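PDB 5HQA: alpha-glucosidase from Pseudoalteromonas sp. K8, which hydrolyses alpha-glucosidic linkages as a family 97 glycoside hydrolase, with a calcium ion bound in its sugar-binding active site. Local coordinates for residues V134-R148 and V156-H169. Numbering follows the deposited sequence.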
# COMPACT_ATOMS: atom_id res chain seq x y z
N VAL A 134 -14.00 -19.85 5.61
CA VAL A 134 -13.89 -19.35 6.98
C VAL A 134 -14.84 -20.12 7.88
O VAL A 134 -16.05 -20.21 7.61
CB VAL A 134 -14.17 -17.85 7.03
CG1 VAL A 134 -14.08 -17.35 8.47
CG2 VAL A 134 -13.20 -17.11 6.15
N ASN A 135 -14.30 -20.66 8.97
CA ASN A 135 -15.10 -21.37 9.95
C ASN A 135 -15.91 -20.39 10.79
O ASN A 135 -15.42 -19.31 11.15
CB ASN A 135 -14.20 -22.21 10.85
CG ASN A 135 -14.97 -23.21 11.67
OD1 ASN A 135 -16.06 -23.64 11.28
ND2 ASN A 135 -14.43 -23.58 12.81
N ASN A 136 -17.17 -20.75 11.08
CA ASN A 136 -18.08 -19.90 11.87
C ASN A 136 -18.22 -18.50 11.27
O ASN A 136 -18.17 -17.48 11.97
CB ASN A 136 -17.62 -19.81 13.33
CG ASN A 136 -17.73 -21.13 14.04
OD1 ASN A 136 -18.73 -21.83 13.90
ND2 ASN A 136 -16.70 -21.50 14.78
N SER A 137 -18.40 -18.45 9.94
CA SER A 137 -18.48 -17.15 9.27
C SER A 137 -19.71 -16.36 9.70
O SER A 137 -19.72 -15.13 9.58
CB SER A 137 -18.48 -17.34 7.75
OG SER A 137 -19.66 -18.01 7.29
N HIS A 138 -20.74 -17.05 10.22
CA HIS A 138 -21.97 -16.38 10.60
C HIS A 138 -21.81 -15.48 11.83
O HIS A 138 -22.68 -14.65 12.08
CB HIS A 138 -23.06 -17.42 10.86
CG HIS A 138 -22.74 -18.36 11.98
ND1 HIS A 138 -21.72 -19.28 11.91
CD2 HIS A 138 -23.29 -18.50 13.21
CE1 HIS A 138 -21.65 -19.96 13.04
NE2 HIS A 138 -22.60 -19.51 13.85
N THR A 139 -20.72 -15.63 12.59
CA THR A 139 -20.48 -14.75 13.73
C THR A 139 -19.22 -13.90 13.57
O THR A 139 -18.78 -13.27 14.54
CB THR A 139 -20.41 -15.55 15.04
OG1 THR A 139 -19.43 -16.60 14.91
CG2 THR A 139 -21.76 -16.18 15.37
N ALA A 140 -18.64 -13.86 12.37
CA ALA A 140 -17.45 -13.07 12.10
C ALA A 140 -17.81 -11.68 11.60
O ALA A 140 -18.88 -11.47 11.00
CB ALA A 140 -16.56 -13.78 11.07
N THR A 141 -16.90 -10.73 11.82
CA THR A 141 -17.05 -9.34 11.41
C THR A 141 -15.94 -8.98 10.45
O THR A 141 -14.77 -9.29 10.71
CB THR A 141 -16.99 -8.40 12.62
OG1 THR A 141 -18.03 -8.72 13.55
CG2 THR A 141 -17.10 -6.94 12.19
N ALA A 142 -16.29 -8.31 9.35
CA ALA A 142 -15.33 -7.96 8.31
C ALA A 142 -15.30 -6.46 8.06
O ALA A 142 -16.31 -5.76 8.22
CB ALA A 142 -15.66 -8.70 6.99
N TRP A 143 -14.13 -5.96 7.64
CA TRP A 143 -13.93 -4.57 7.27
C TRP A 143 -13.35 -4.56 5.86
O TRP A 143 -12.20 -4.96 5.67
CB TRP A 143 -12.99 -3.87 8.25
CG TRP A 143 -13.40 -4.02 9.69
CD1 TRP A 143 -14.26 -3.23 10.38
CD2 TRP A 143 -12.93 -5.01 10.62
NE1 TRP A 143 -14.36 -3.66 11.68
CE2 TRP A 143 -13.55 -4.75 11.86
CE3 TRP A 143 -12.02 -6.07 10.54
CZ2 TRP A 143 -13.31 -5.52 13.00
CZ3 TRP A 143 -11.78 -6.84 11.67
CH2 TRP A 143 -12.42 -6.55 12.88
N TRP A 144 -14.12 -4.11 4.87
CA TRP A 144 -13.77 -4.45 3.49
C TRP A 144 -14.20 -3.37 2.51
O TRP A 144 -15.08 -2.55 2.79
CB TRP A 144 -14.40 -5.80 3.10
CG TRP A 144 -15.90 -5.82 3.29
CD1 TRP A 144 -16.58 -6.14 4.44
CD2 TRP A 144 -16.90 -5.52 2.30
NE1 TRP A 144 -17.94 -6.06 4.22
CE2 TRP A 144 -18.16 -5.69 2.92
CE3 TRP A 144 -16.85 -5.13 0.96
CZ2 TRP A 144 -19.36 -5.47 2.24
CZ3 TRP A 144 -18.04 -4.92 0.28
CH2 TRP A 144 -19.28 -5.10 0.92
N ILE A 145 -13.58 -3.40 1.32
CA ILE A 145 -14.03 -2.58 0.19
C ILE A 145 -14.47 -3.49 -0.95
O ILE A 145 -13.92 -4.59 -1.13
CB ILE A 145 -12.96 -1.58 -0.28
CG1 ILE A 145 -11.64 -2.30 -0.64
CG2 ILE A 145 -12.76 -0.45 0.74
CD1 ILE A 145 -10.79 -1.55 -1.68
N PRO A 146 -15.44 -3.07 -1.74
CA PRO A 146 -15.91 -3.92 -2.84
C PRO A 146 -14.89 -3.98 -3.96
O PRO A 146 -14.15 -3.03 -4.21
CB PRO A 146 -17.19 -3.21 -3.30
CG PRO A 146 -16.88 -1.74 -3.02
CD PRO A 146 -16.15 -1.77 -1.70
N ALA A 147 -14.87 -5.12 -4.64
CA ALA A 147 -14.02 -5.29 -5.81
C ALA A 147 -14.85 -5.15 -7.08
O ALA A 147 -16.07 -5.30 -7.08
CB ALA A 147 -13.34 -6.66 -5.79
N ARG A 148 -14.14 -4.86 -8.18
CA ARG A 148 -14.70 -4.73 -9.52
C ARG A 148 -15.64 -3.54 -9.64
O ARG A 148 -16.49 -3.50 -10.54
CB ARG A 148 -15.42 -6.01 -9.97
CG ARG A 148 -14.53 -7.27 -9.91
CD ARG A 148 -13.67 -7.46 -11.18
NE ARG A 148 -12.55 -8.36 -10.88
CZ ARG A 148 -12.67 -9.68 -10.76
NH1 ARG A 148 -13.85 -10.27 -10.95
NH2 ARG A 148 -11.61 -10.42 -10.44
N VAL A 156 -14.37 3.83 0.77
CA VAL A 156 -14.29 3.74 2.23
C VAL A 156 -14.66 2.32 2.64
O VAL A 156 -15.39 1.61 1.94
CB VAL A 156 -15.18 4.79 2.93
CG1 VAL A 156 -14.76 6.20 2.50
CG2 VAL A 156 -16.66 4.53 2.64
N TYR A 157 -14.14 1.88 3.79
CA TYR A 157 -14.33 0.51 4.24
C TYR A 157 -15.71 0.31 4.86
O TYR A 157 -16.22 1.18 5.58
CB TYR A 157 -13.22 0.12 5.23
CG TYR A 157 -11.97 -0.22 4.46
CD1 TYR A 157 -11.14 0.79 3.96
CD2 TYR A 157 -11.67 -1.54 4.13
CE1 TYR A 157 -10.03 0.49 3.20
CE2 TYR A 157 -10.56 -1.86 3.37
CZ TYR A 157 -9.74 -0.83 2.90
OH TYR A 157 -8.65 -1.14 2.14
N ASN A 158 -16.31 -0.84 4.55
CA ASN A 158 -17.57 -1.26 5.15
C ASN A 158 -17.30 -2.11 6.38
O ASN A 158 -16.36 -2.91 6.38
CB ASN A 158 -18.39 -2.09 4.16
CG ASN A 158 -18.63 -1.36 2.86
OD1 ASN A 158 -18.33 -1.88 1.78
ND2 ASN A 158 -19.15 -0.15 2.95
N THR A 159 -18.14 -1.96 7.41
CA THR A 159 -18.10 -2.79 8.61
C THR A 159 -19.36 -3.64 8.59
O THR A 159 -20.46 -3.11 8.79
CB THR A 159 -18.04 -1.94 9.87
OG1 THR A 159 -16.92 -1.04 9.81
CG2 THR A 159 -17.93 -2.84 11.12
N THR A 160 -19.23 -4.94 8.31
CA THR A 160 -20.42 -5.78 8.19
C THR A 160 -20.16 -7.17 8.77
O THR A 160 -19.00 -7.55 8.98
CB THR A 160 -20.85 -5.96 6.73
OG1 THR A 160 -19.95 -6.88 6.09
CG2 THR A 160 -20.85 -4.65 5.96
N PRO A 161 -21.21 -7.96 9.01
CA PRO A 161 -21.03 -9.41 9.15
C PRO A 161 -20.25 -9.98 7.97
O PRO A 161 -20.42 -9.54 6.83
CB PRO A 161 -22.46 -9.95 9.18
CG PRO A 161 -23.27 -8.80 9.76
CD PRO A 161 -22.62 -7.55 9.22
N LEU A 162 -19.39 -10.96 8.25
CA LEU A 162 -18.56 -11.53 7.18
C LEU A 162 -19.41 -12.07 6.03
O LEU A 162 -19.01 -11.99 4.86
CB LEU A 162 -17.67 -12.63 7.75
CG LEU A 162 -16.72 -13.36 6.79
CD1 LEU A 162 -15.73 -12.40 6.15
CD2 LEU A 162 -15.97 -14.46 7.55
N ASN A 163 -20.60 -12.61 6.33
CA ASN A 163 -21.41 -13.20 5.27
C ASN A 163 -21.98 -12.16 4.31
O ASN A 163 -22.53 -12.55 3.28
CB ASN A 163 -22.54 -14.02 5.88
CG ASN A 163 -22.07 -15.35 6.41
OD1 ASN A 163 -20.99 -15.83 6.06
ND2 ASN A 163 -22.87 -15.96 7.26
N ASP A 164 -21.85 -10.86 4.61
CA ASP A 164 -22.31 -9.82 3.70
C ASP A 164 -21.23 -9.32 2.75
O ASP A 164 -21.53 -8.46 1.91
CB ASP A 164 -22.86 -8.62 4.47
CG ASP A 164 -24.04 -8.98 5.33
OD1 ASP A 164 -24.35 -8.20 6.25
OD2 ASP A 164 -24.65 -10.05 5.10
N ALA A 165 -19.99 -9.81 2.87
CA ALA A 165 -18.88 -9.36 2.03
C ALA A 165 -18.89 -10.20 0.76
O ALA A 165 -18.26 -11.26 0.70
CB ALA A 165 -17.56 -9.47 2.78
N ALA A 166 -19.59 -9.72 -0.27
CA ALA A 166 -19.88 -10.57 -1.42
C ALA A 166 -18.70 -10.68 -2.39
O ALA A 166 -18.39 -11.77 -2.88
CB ALA A 166 -21.12 -10.06 -2.16
N LEU A 167 -18.03 -9.57 -2.67
CA LEU A 167 -16.99 -9.54 -3.69
C LEU A 167 -16.03 -8.43 -3.29
O LEU A 167 -16.40 -7.25 -3.36
CB LEU A 167 -17.59 -9.29 -5.07
CG LEU A 167 -16.64 -9.43 -6.27
CD1 LEU A 167 -16.26 -10.91 -6.44
CD2 LEU A 167 -17.28 -8.84 -7.55
N VAL A 168 -14.82 -8.79 -2.86
CA VAL A 168 -13.98 -7.87 -2.10
C VAL A 168 -12.55 -7.87 -2.63
O VAL A 168 -12.06 -8.88 -3.15
CB VAL A 168 -14.00 -8.21 -0.59
CG1 VAL A 168 -15.44 -8.17 -0.06
CG2 VAL A 168 -13.36 -9.57 -0.33
N HIS A 169 -11.89 -6.72 -2.48
CA HIS A 169 -10.47 -6.61 -2.74
C HIS A 169 -9.68 -7.07 -1.52
O HIS A 169 -10.20 -7.16 -0.40
CB HIS A 169 -10.10 -5.16 -3.08
CG HIS A 169 -10.32 -4.81 -4.51
ND1 HIS A 169 -9.84 -5.58 -5.55
CD2 HIS A 169 -10.97 -3.77 -5.09
CE1 HIS A 169 -10.19 -5.04 -6.70
NE2 HIS A 169 -10.87 -3.93 -6.45
O HOH W 1 -21.46 -13.18 9.00
O HOH W 2 -11.35 -5.32 1.34
O HOH W 3 -11.83 -3.09 -9.14
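Trp144 lies between the two halves of segment 156-169. Ala165 CB sits over one face of the indole, 3.7 Å from the centroid of the five-membered ring in a CH-pi contact, and Asn158 covers the opposite face, its amide plane turned 66° from the ring. In the ring plane, Trp144 NE1 donates an almost straight bond to Thr160 OG1 (2.9 Å, 171°). That hydroxyl in turn donates a hydrogen bond to Pro161 O, which Asp164 N reaches from the other face of the carbonyl. The bond to Pro161 O orients the hydroxyl, and the N-H bond with the cover on both faces limits the rotation of the indole. With Trp144 CG held between the backbone N and carbonyl carbon (chi1 55°), the ring lies across Val168, whose CG1 comes within 3.5 Å of Trp144 CE3. Packing is equally close further along: Ile145 CG2 stands over the centre of the Tyr157 ring, 3.5 Å from its centroid, and Ala147 CB does the same to the imidazole of His169. At the other end Leu162 spreads its methyls, CD2 meeting Val134 CG1 at 3.6 Å and CD1 turning to Ala142 CB; Phe172 of the next strand also touches Leu162. The looser side is the outer margin, where exposed Thr159 only brushes the edge of Trp143 and water 1 joins Ser137 O to Asn163 N, whereas water 2 links Ile145 N to His169 O beside the buried side chains. Strands 141-144 and 158-161 form an antiparallel hairpin, with paired backbone bonds at Ala142-Thr160 and Trp144-Asn158. Strand 158-161 is the outermost strand at this end of an antiparallel sheet in the N-terminal domain, a beta-sandwich of the galactose-mutarotase-like type found in family 97 enzymes.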